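Local coordinates for Tautomerase_3 domain-containing protein (Corynebacterium halotolerans YIM 70093 = DSM 44683, PDB 7M58) that probably acts as a hydrolytic dehalogenase-like enzyme of the cis-3-chloroacrylic acid dehalogenase family within the tautomerase superfamily, at residues Ser6-Leu11 / Leu46-Leu51; Val63-Asp68 / Glu98-Tyr103; Asp68-Arg73 / Pro120-Glu125. One frame throughout, in Å; residues are numbered along the deposited sequence.

All three contacts bear on the four-stranded mixed sheet, whose order is 40-46, 2-8, 63-70, 100-107. Contact 1 ties the ends of the first two strands and closes before contact 2 opens. Contact 2 pairs the last two, 63-70 and 100-107. The centres of contacts 1 and 2 lie about 14 Å apart, and the two touch through a probable hydrogen bond, S6 N to W64 O at 2.7 Å. Contacts 2 and 3 alternate along the chain and share D68; their centres are about 21 Å apart. Contacts 1 and 3, with centres about 32 Å apart, fall on opposite sides of the chain's centre. Contacts 1 and 2 both touch the second subunit, while contact 3 holds a sulfate at the far end of strand 63-70.

Contact 1 of 3, residues Ser6-Leu11 / Leu46-Leu51; sequences SSRAGL and LDAGAL
R8 extends its side chain with CG anti to the backbone N (chi1 170°) and then turns sharply at chi2 (89°), which brings the guanidinium back alongside A48 although the CB itself heads the other way. One face of the group lies against A48: its plane passes 3.3 Å from A48 CA, which sits off toward the rim, and A48 CB comes within 3.6 Å of R8 CZ. This is apolar cover of a charged group, and a crystal neighbour also touches R8, so the pose may owe something to the lattice. With CG beside its own backbone N (chi1 -63°), L46 brings CG to 3.7 Å from S7 O. Two backbone bonds straddle R8 and define a parallel bridge with L46: L46 N to S7 O at 2.9 Å and A9 N to L46 O at 2.8 Å. Beyond the bridge both chains turn away, through a type II turn from R8 to L11 and a type I turn from D47 to A50. The contact therefore finishes the pairing of strands 2-8 and 40-46, with strand 63-70 on the far flank of 2-8 and L51 entering an antiparallel ladder with a strand of the second subunit.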
loop_
_atom_site.group_PDB
_atom_site.type_symbol
_atom_site.label_atom_id
_atom_site.label_comp_id
_atom_site.label_asym_id
_atom_site.label_seq_id
_atom_site.Cartn_x
_atom_site.Cartn_y
_atom_site.Cartn_z
ATOM N N SER A 6 -7.329 -7.792 0.002
ATOM C CA SER A 6 -6.652 -8.662 -0.945
ATOM C C SER A 6 -7.047 -10.101 -0.676
ATOM O O SER A 6 -6.971 -10.560 0.474
ATOM C CB SER A 6 -5.133 -8.515 -0.838
ATOM O OG SER A 6 -4.730 -7.241 -1.291
ATOM N N SER A 7 -7.469 -10.798 -1.733
ATOM C CA SER A 7 -7.861 -12.199 -1.669
ATOM C C SER A 7 -7.760 -12.788 -3.067
ATOM O O SER A 7 -7.793 -12.061 -4.065
ATOM C CB SER A 7 -9.283 -12.377 -1.137
ATOM O OG SER A 7 -10.226 -11.721 -1.967
ATOM N N ARG A 8 -7.623 -14.117 -3.120
ATOM C CA ARG A 8 -7.699 -14.851 -4.381
ATOM C C ARG A 8 -8.949 -14.465 -5.155
ATOM O O ARG A 8 -10.058 -14.504 -4.616
ATOM C CB ARG A 8 -7.704 -16.354 -4.103
ATOM C CG ARG A 8 -8.027 -17.209 -5.310
ATOM C CD ARG A 8 -6.819 -17.585 -6.127
ATOM N NE ARG A 8 -7.004 -18.895 -6.763
ATOM C CZ ARG A 8 -7.612 -19.075 -7.936
ATOM N NH1 ARG A 8 -8.075 -18.024 -8.614
ATOM N NH2 ARG A 8 -7.739 -20.300 -8.439
ATOM N N ALA A 9 -8.763 -14.048 -6.403
ATOM C CA ALA A 9 -9.904 -13.791 -7.270
ATOM C C ALA A 9 -10.866 -14.969 -7.217
ATOM O O ALA A 9 -10.473 -16.125 -7.421
ATOM C CB ALA A 9 -9.445 -13.544 -8.706
ATOM N N GLY A 10 -12.130 -14.666 -6.950
ATOM C CA GLY A 10 -13.155 -15.664 -6.803
ATOM C C GLY A 10 -13.520 -15.976 -5.370
ATOM O O GLY A 10 -14.595 -16.530 -5.128
ATOM N N LEU A 11 -12.674 -15.610 -4.409
ATOM C CA LEU A 11 -13.014 -15.903 -3.020
ATOM C C LEU A 11 -14.191 -15.068 -2.548
ATOM O O LEU A 11 -15.049 -15.563 -1.810
ATOM C CB LEU A 11 -11.814 -15.690 -2.101
ATOM C CG LEU A 11 -12.137 -15.862 -0.614
ATOM C CD1 LEU A 11 -12.416 -17.339 -0.314
ATOM C CD2 LEU A 11 -10.977 -15.348 0.235
ATOM N N LEU A 46 -6.512 -11.485 -6.546
ATOM C CA LEU A 46 -5.191 -12.027 -6.807
ATOM C C LEU A 46 -5.301 -13.268 -7.680
ATOM O O LEU A 46 -6.296 -13.993 -7.619
ATOM C CB LEU A 46 -4.497 -12.384 -5.488
ATOM C CG LEU A 46 -4.214 -11.244 -4.522
ATOM C CD1 LEU A 46 -3.684 -11.794 -3.199
ATOM C CD2 LEU A 46 -3.235 -10.261 -5.152
ATOM N N ASP A 47 -4.265 -13.494 -8.496
ATOM C CA ASP A 47 -4.137 -14.698 -9.315
ATOM C C ASP A 47 -3.998 -15.949 -8.435
ATOM O O ASP A 47 -3.798 -15.870 -7.217
ATOM C CB ASP A 47 -2.951 -14.563 -10.272
ATOM C CG ASP A 47 -3.170 -15.305 -11.590
ATOM O OD1 ASP A 47 -4.104 -16.137 -11.664
ATOM O OD2 ASP A 47 -2.412 -15.056 -12.554
ATOM N N ALA A 48 -4.046 -17.116 -9.088
ATOM C CA ALA A 48 -4.168 -18.393 -8.378
ATOM C C ALA A 48 -3.007 -18.666 -7.418
ATOM O O ALA A 48 -3.226 -19.077 -6.268
ATOM C CB ALA A 48 -4.300 -19.532 -9.385
ATOM N N GLY A 49 -1.775 -18.503 -7.877
ATOM C CA GLY A 49 -0.653 -18.845 -7.018
ATOM C C GLY A 49 0.107 -17.620 -6.559
ATOM O O GLY A 49 1.341 -17.640 -6.479
ATOM N N ALA A 50 -0.609 -16.531 -6.284
ATOM C CA ALA A 50 0.045 -15.254 -6.063
ATOM C C ALA A 50 0.219 -14.914 -4.594
ATOM O O ALA A 50 0.911 -13.929 -4.282
ATOM C CB ALA A 50 -0.744 -14.137 -6.748
ATOM N N LEU A 51 -0.337 -15.723 -3.691
ATOM C CA LEU A 51 -0.345 -15.432 -2.263
ATOM C C LEU A 51 0.404 -16.528 -1.519
ATOM O O LEU A 51 0.064 -17.707 -1.635
ATOM C CB LEU A 51 -1.778 -15.320 -1.734
ATOM C CG LEU A 51 -1.989 -14.406 -0.510
ATOM C CD1 LEU A 51 -3.467 -14.057 -0.322
ATOM C CD2 LEU A 51 -1.371 -14.917 0.801
#

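Contact 2 of 3, residues Val63-Asp68 / Glu98-Tyr103; sequences VWIHAD and EHVWVY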
loop_
_atom_site.group_PDB
_atom_site.type_symbol
_atom_site.label_atom_id
_atom_site.label_comp_id
_atom_site.label_asym_id
_atom_site.label_seq_id
_atom_site.Cartn_x
_atom_site.Cartn_y
_atom_site.Cartn_z
ATOM N N VAL A 63 -7.453 -13.878 3.539
ATOM C CA VAL A 63 -7.764 -12.501 3.195
ATOM C C VAL A 63 -6.821 -11.586 3.964
ATOM O O VAL A 63 -6.588 -11.783 5.161
ATOM C CB VAL A 63 -9.233 -12.165 3.528
ATOM C CG1 VAL A 63 -9.487 -10.674 3.350
ATOM C CG2 VAL A 63 -10.171 -12.976 2.683
ATOM N N TRP A 64 -6.284 -10.583 3.282
ATOM C CA TRP A 64 -5.475 -9.555 3.920
ATOM C C TRP A 64 -6.180 -8.219 3.745
ATOM O O TRP A 64 -6.571 -7.868 2.628
ATOM C CB TRP A 64 -4.062 -9.482 3.333
ATOM C CG TRP A 64 -3.176 -8.414 3.969
ATOM C CD1 TRP A 64 -2.892 -8.262 5.307
ATOM C CD2 TRP A 64 -2.455 -7.381 3.292
ATOM N NE1 TRP A 64 -2.035 -7.198 5.497
ATOM C CE2 TRP A 64 -1.761 -6.634 4.278
ATOM C CE3 TRP A 64 -2.336 -7.003 1.954
ATOM C CZ2 TRP A 64 -0.957 -5.535 3.957
ATOM C CZ3 TRP A 64 -1.541 -5.913 1.642
ATOM C CH2 TRP A 64 -0.863 -5.190 2.641
ATOM N N ILE A 65 -6.367 -7.500 4.850
ATOM C CA ILE A 65 -7.045 -6.210 4.866
ATOM C C ILE A 65 -5.995 -5.167 5.223
ATOM O O ILE A 65 -5.409 -5.230 6.313
ATOM C CB ILE A 65 -8.178 -6.186 5.902
ATOM C CG1 ILE A 65 -9.114 -7.382 5.741
ATOM C CG2 ILE A 65 -8.972 -4.897 5.787
ATOM C CD1 ILE A 65 -10.217 -7.163 4.799
ATOM N N HIS A 66 -5.772 -4.197 4.334
ATOM C CA HIS A 66 -4.896 -3.059 4.609
ATOM C C HIS A 66 -5.727 -1.792 4.689
ATOM O O HIS A 66 -6.384 -1.417 3.715
ATOM C CB HIS A 66 -3.817 -2.861 3.552
ATOM C CG HIS A 66 -2.912 -1.705 3.859
ATOM N ND1 HIS A 66 -1.702 -1.845 4.507
ATOM C CD2 HIS A 66 -3.075 -0.375 3.658
ATOM C CE1 HIS A 66 -1.147 -0.656 4.661
ATOM N NE2 HIS A 66 -1.961 0.252 4.154
ATOM N N ALA A 67 -5.659 -1.108 5.821
ATOM C CA ALA A 67 -6.475 0.072 6.059
ATOM C C ALA A 67 -5.587 1.293 6.228
ATOM O O ALA A 67 -4.667 1.273 7.044
ATOM C CB ALA A 67 -7.332 -0.137 7.304
ATOM N N ASP A 68 -5.876 2.367 5.502
ATOM C CA ASP A 68 -5.205 3.643 5.732
ATOM C C ASP A 68 -6.186 4.539 6.488
ATOM O O ASP A 68 -7.260 4.867 5.976
ATOM C CB ASP A 68 -4.749 4.306 4.426
ATOM C CG ASP A 68 -3.557 3.582 3.732
ATOM O OD1 ASP A 68 -2.409 3.649 4.232
ATOM O OD2 ASP A 68 -3.757 2.976 2.646
ATOM N N GLU A 98 -8.316 -16.739 12.075
ATOM C CA GLU A 98 -6.893 -16.923 11.810
ATOM C C GLU A 98 -6.515 -16.634 10.362
ATOM O O GLU A 98 -5.319 -16.539 10.067
ATOM C CB GLU A 98 -6.463 -18.346 12.207
ATOM C CG GLU A 98 -6.477 -18.550 13.721
ATOM C CD GLU A 98 -7.890 -18.693 14.298
ATOM O OE1 GLU A 98 -8.059 -18.342 15.487
ATOM O OE2 GLU A 98 -8.842 -19.042 13.548
ATOM N N HIS A 99 -7.478 -16.476 9.454
ATOM C CA HIS A 99 -7.129 -16.213 8.066
ATOM C C HIS A 99 -7.714 -14.895 7.555
ATOM O O HIS A 99 -7.766 -14.673 6.338
ATOM C CB HIS A 99 -7.552 -17.385 7.180
ATOM C CG HIS A 99 -6.597 -18.534 7.213
ATOM N ND1 HIS A 99 -5.236 -18.374 7.053
ATOM C CD2 HIS A 99 -6.807 -19.865 7.346
ATOM C CE1 HIS A 99 -4.647 -19.554 7.110
ATOM N NE2 HIS A 99 -5.579 -20.478 7.279
ATOM N N VAL A 100 -8.107 -13.988 8.448
ATOM C CA VAL A 100 -8.362 -12.598 8.079
ATOM C C VAL A 100 -7.289 -11.776 8.775
ATOM O O VAL A 100 -7.363 -11.540 9.981
ATOM C CB VAL A 100 -9.768 -12.120 8.464
ATOM C CG1 VAL A 100 -9.962 -10.668 8.031
ATOM C CG2 VAL A 100 -10.856 -13.019 7.866
ATOM N N TRP A 101 -6.286 -11.349 8.019
ATOM C CA TRP A 101 -5.180 -10.559 8.539
ATOM C C TRP A 101 -5.418 -9.081 8.254
ATOM O O TRP A 101 -5.671 -8.706 7.103
ATOM C CB TRP A 101 -3.875 -10.998 7.891
ATOM C CG TRP A 101 -3.441 -12.329 8.309
ATOM C CD1 TRP A 101 -4.200 -13.293 8.898
ATOM C CD2 TRP A 101 -2.122 -12.867 8.188
ATOM N NE1 TRP A 101 -3.432 -14.405 9.151
ATOM C CE2 TRP A 101 -2.154 -14.168 8.718
ATOM C CE3 TRP A 101 -0.920 -12.376 7.671
ATOM C CZ2 TRP A 101 -1.039 -14.977 8.750
ATOM C CZ3 TRP A 101 0.183 -13.174 7.707
ATOM C CH2 TRP A 101 0.125 -14.458 8.253
ATOM N N VAL A 102 -5.279 -8.243 9.278
ATOM C CA VAL A 102 -5.597 -6.818 9.170
ATOM C C VAL A 102 -4.388 -5.986 9.601
ATOM O O VAL A 102 -3.811 -6.223 10.671
ATOM C CB VAL A 102 -6.832 -6.444 10.021
ATOM C CG1 VAL A 102 -7.345 -5.064 9.648
ATOM C CG2 VAL A 102 -7.926 -7.489 9.871
ATOM N N TYR A 103 -4.008 -5.009 8.768
ATOM C CA TYR A 103 -2.966 -4.035 9.073
ATOM C C TYR A 103 -3.554 -2.631 9.043
ATOM O O TYR A 103 -4.303 -2.274 8.126
ATOM C CB TYR A 103 -1.835 -4.056 8.066
ATOM C CG TYR A 103 -0.902 -5.220 8.102
ATOM C CD1 TYR A 103 -1.200 -6.370 8.804
ATOM C CD2 TYR A 103 0.270 -5.180 7.373
ATOM C CE1 TYR A 103 -0.343 -7.434 8.800
ATOM C CE2 TYR A 103 1.130 -6.224 7.361
ATOM C CZ TYR A 103 0.829 -7.354 8.081
ATOM O OH TYR A 103 1.723 -8.404 8.058
#
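W64 and Y103 meet edge to face, and the indole can be traced outward from its root. W64 CB and CG run past the carbonyl oxygen of W101. With CG anti to the backbone N (chi1 180°), the five-membered ring leans toward strand 100-107, and CD1 closes to 3.3 Å from W101 O while lying 3.9 Å from W101 CB. Next comes NE1, which stands 3.3 Å above the plane of the Y103 ring, over its centre. Farther along the rim, CZ2 packs 3.6 Å from Y103 CD2. The two ring planes are 86° apart, with centroids separated by 4.5 Å, so this is a true T-shaped pair with the indole supplying the edge. H66 CB lies over one face of the W64 ring.

The backbones hold this pair in register. Parallel bridges link V63 with V100, W64 with W101, I65 with V102 and H66 with Y103, and the strand segments diverge by only 17°. Five N-H to O bonds alternate between the chains, among them I65 N to W101 O at 2.6 Å and A67 N to Y103 O at 2.9 Å. On the other face of the sheet I65 CB rests 4.0 Å from V102 CG1, and V102 goes on to pack under helix 75-92, the connection of this beta-alpha-beta unit.

Chemically, the indole nitrogen is directed at a pi cloud, a placement consistent with an N-H...pi interaction for a buried polar atom. It would also steady the rotation of the Y103 ring, whose OH is hydrogen-bonded to E114 of the second subunit. W101 further meets Y115 of that subunit edge to face, so the aromatic side of these strands belongs to the trimer interface.

Contact 3 of 3, residues Asp68-Arg73 / Pro120-Glu125; sequences DIRSGR and PEPGKE. With SO4 (sulfate ion), chain D.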
loop_
_atom_site.group_PDB
_atom_site.type_symbol
_atom_site.label_atom_id
_atom_site.label_comp_id
_atom_site.label_asym_id
_atom_site.label_seq_id
_atom_site.Cartn_x
_atom_site.Cartn_y
_atom_site.Cartn_z
ATOM N N ASP A 68 -5.876 2.367 5.502
ATOM C CA ASP A 68 -5.205 3.643 5.732
ATOM C C ASP A 68 -6.186 4.539 6.488
ATOM O O ASP A 68 -7.260 4.867 5.976
ATOM C CB ASP A 68 -4.749 4.306 4.426
ATOM C CG ASP A 68 -3.557 3.582 3.732
ATOM O OD1 ASP A 68 -2.409 3.649 4.232
ATOM O OD2 ASP A 68 -3.757 2.976 2.646
ATOM N N ILE A 69 -5.834 4.902 7.722
ATOM C CA ILE A 69 -6.666 5.733 8.583
ATOM C C ILE A 69 -5.843 6.927 9.061
ATOM O O ILE A 69 -4.608 6.926 9.034
ATOM C CB ILE A 69 -7.233 4.968 9.794
ATOM C CG1 ILE A 69 -6.120 4.716 10.823
ATOM C CG2 ILE A 69 -7.928 3.673 9.355
ATOM C CD1 ILE A 69 -6.655 4.297 12.157
ATOM N N ARG A 70 -6.545 7.957 9.510
ATOM C CA ARG A 70 -5.881 9.140 10.035
ATOM C C ARG A 70 -5.196 8.856 11.367
ATOM O O ARG A 70 -5.707 8.107 12.207
ATOM C CB ARG A 70 -6.897 10.262 10.207
ATOM C CG ARG A 70 -7.091 11.050 8.963
ATOM C CD ARG A 70 -8.278 11.972 9.036
ATOM N NE ARG A 70 -9.505 11.235 9.316
ATOM C CZ ARG A 70 -10.631 11.795 9.746
ATOM N NH1 ARG A 70 -10.692 13.104 9.931
ATOM N NH2 ARG A 70 -11.691 11.040 10.001
ATOM N N SER A 71 -4.020 9.446 11.552
ATOM C CA SER A 71 -3.397 9.401 12.866
ATOM C C SER A 71 -4.123 10.346 13.826
ATOM O O SER A 71 -4.872 11.243 13.414
ATOM C CB SER A 71 -1.907 9.724 12.767
ATOM O OG SER A 71 -1.677 10.689 11.769
ATOM N N GLY A 72 -3.939 10.098 15.129
ATOM C CA GLY A 72 -4.560 10.896 16.173
ATOM C C GLY A 72 -5.674 10.202 16.928
ATOM O O GLY A 72 -6.270 10.814 17.827
ATOM N N ARG A 73 -5.955 8.942 16.612
ATOM C CA ARG A 73 -7.001 8.171 17.266
ATOM C C ARG A 73 -6.436 7.488 18.505
ATOM O O ARG A 73 -5.229 7.221 18.595
ATOM C CB ARG A 73 -7.578 7.117 16.310
ATOM C CG ARG A 73 -8.044 7.650 14.960
ATOM C CD ARG A 73 -9.530 7.404 14.785
ATOM N NE ARG A 73 -10.042 8.067 13.603
ATOM C CZ ARG A 73 -11.267 8.562 13.510
ATOM N NH1 ARG A 73 -12.105 8.471 14.534
ATOM N NH2 ARG A 73 -11.653 9.149 12.388
ATOM N N PRO A 120 -9.408 16.798 7.782
ATOM C CA PRO A 120 -8.954 17.312 9.072
ATOM C C PRO A 120 -8.543 16.201 10.014
ATOM O O PRO A 120 -8.730 15.009 9.734
ATOM C CB PRO A 120 -10.196 18.023 9.603
ATOM C CG PRO A 120 -11.290 17.068 9.157
ATOM C CD PRO A 120 -10.863 16.556 7.788
ATOM N N GLU A 121 -8.013 16.639 11.156
ATOM C CA GLU A 121 -7.969 15.846 12.376
ATOM C C GLU A 121 -9.227 15.014 12.627
ATOM O O GLU A 121 -10.356 15.489 12.408
ATOM C CB GLU A 121 -7.824 16.799 13.550
ATOM C CG GLU A 121 -7.972 16.179 14.883
ATOM C CD GLU A 121 -7.631 17.096 16.014
ATOM O OE1 GLU A 121 -6.722 17.921 15.822
ATOM O OE2 GLU A 121 -8.440 17.196 16.999
ATOM N N PRO A 122 -9.055 13.778 13.124
ATOM C CA PRO A 122 -10.204 12.960 13.535
ATOM C C PRO A 122 -10.941 13.639 14.668
ATOM O O PRO A 122 -10.323 14.152 15.594
ATOM C CB PRO A 122 -9.590 11.625 13.976
ATOM C CG PRO A 122 -8.121 11.895 14.053
ATOM C CD PRO A 122 -7.796 13.019 13.156
ATOM N N GLY A 123 -12.265 13.656 14.573
ATOM C CA GLY A 123 -13.100 14.346 15.528
ATOM C C GLY A 123 -13.533 15.735 15.097
ATOM O O GLY A 123 -14.463 16.290 15.691
ATOM N N LYS A 124 -12.849 16.327 14.120
ATOM C CA LYS A 124 -13.177 17.647 13.606
ATOM C C LYS A 124 -13.967 17.598 12.297
ATOM O O LYS A 124 -13.833 18.497 11.460
ATOM C CB LYS A 124 -11.889 18.449 13.446
ATOM C CG LYS A 124 -11.213 18.691 14.779
ATOM C CD LYS A 124 -11.671 20.015 15.408
ATOM C CE LYS A 124 -11.665 19.928 16.931
ATOM N NZ LYS A 124 -10.538 19.103 17.503
ATOM N N GLU A 125 -14.755 16.544 12.076
ATOM C CA GLU A 125 -15.459 16.418 10.805
ATOM C C GLU A 125 -16.582 17.442 10.656
ATOM O O GLU A 125 -16.869 17.858 9.529
ATOM C CB GLU A 125 -16.018 15.005 10.639
ATOM C CG GLU A 125 -14.964 13.944 10.387
ATOM C CD GLU A 125 -14.376 13.376 11.662
ATOM O OE1 GLU A 125 -14.943 13.666 12.736
ATOM O OE2 GLU A 125 -13.363 12.631 11.589
HETATM S S SO4 D . -10.155 7.877 9.445
HETATM O O1 SO4 D . -9.197 8.093 10.612
HETATM O O2 SO4 D . -9.862 6.557 8.799
HETATM O O3 SO4 D . -10.026 8.987 8.420
HETATM O O4 SO4 D . -11.582 7.717 9.914
#
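R70 grips the 120-125 loop through the edge of its guanidinium. NH1 gives a straight bond to P120 O (2.7 Å, 163° at the hydrogen), in the guanidinium plane but above the plane of the carbonyl. NH2 meets E125 OE2 at 2.8 Å on the anti lone pair, forming a salt bridge in which guanidinium and carboxylate planes stand 80° apart. A bend at chi3 (-58°) folds the end of the arginine so that the neighbouring edge, NE and NH2, faces the sulfate, NH2 being shared between the two anions. P122 covers one face of each arginine: its CA sits 3.6 Å above the R70 guanidinium plane, toward the rim, and its CB lies over R73, 3.5 Å from R73 CZ.

The sulfate is held by strand, loop and helix together. R70 N donates to O1 at 2.9 Å and R73 NE, from the loop, to the same oxygen at 3.1 Å, while H28 NE2 of helix 14-31 also hydrogen-bonds the ion. R70 NE also approaches O3, but the modelled separation is too short to be trusted in detail. R73 NH2 reaches E125 OE2 only by a long salt bridge of 4.0 Å.

In the second shell, the type II turn from E121 to K124 presents P122, and weak bonds from G123 N help orient the E125 carboxylate at the start of helix 125-129.

The sulfate probably comes from the crystallisation liquor, yet paired arginines and H28 around an anion resemble the carboxylate-binding site of cis-CaaD relatives. The pocket is therefore consistent with a place for a substrate carboxylate, where E125 and P120 O probably help to position R70.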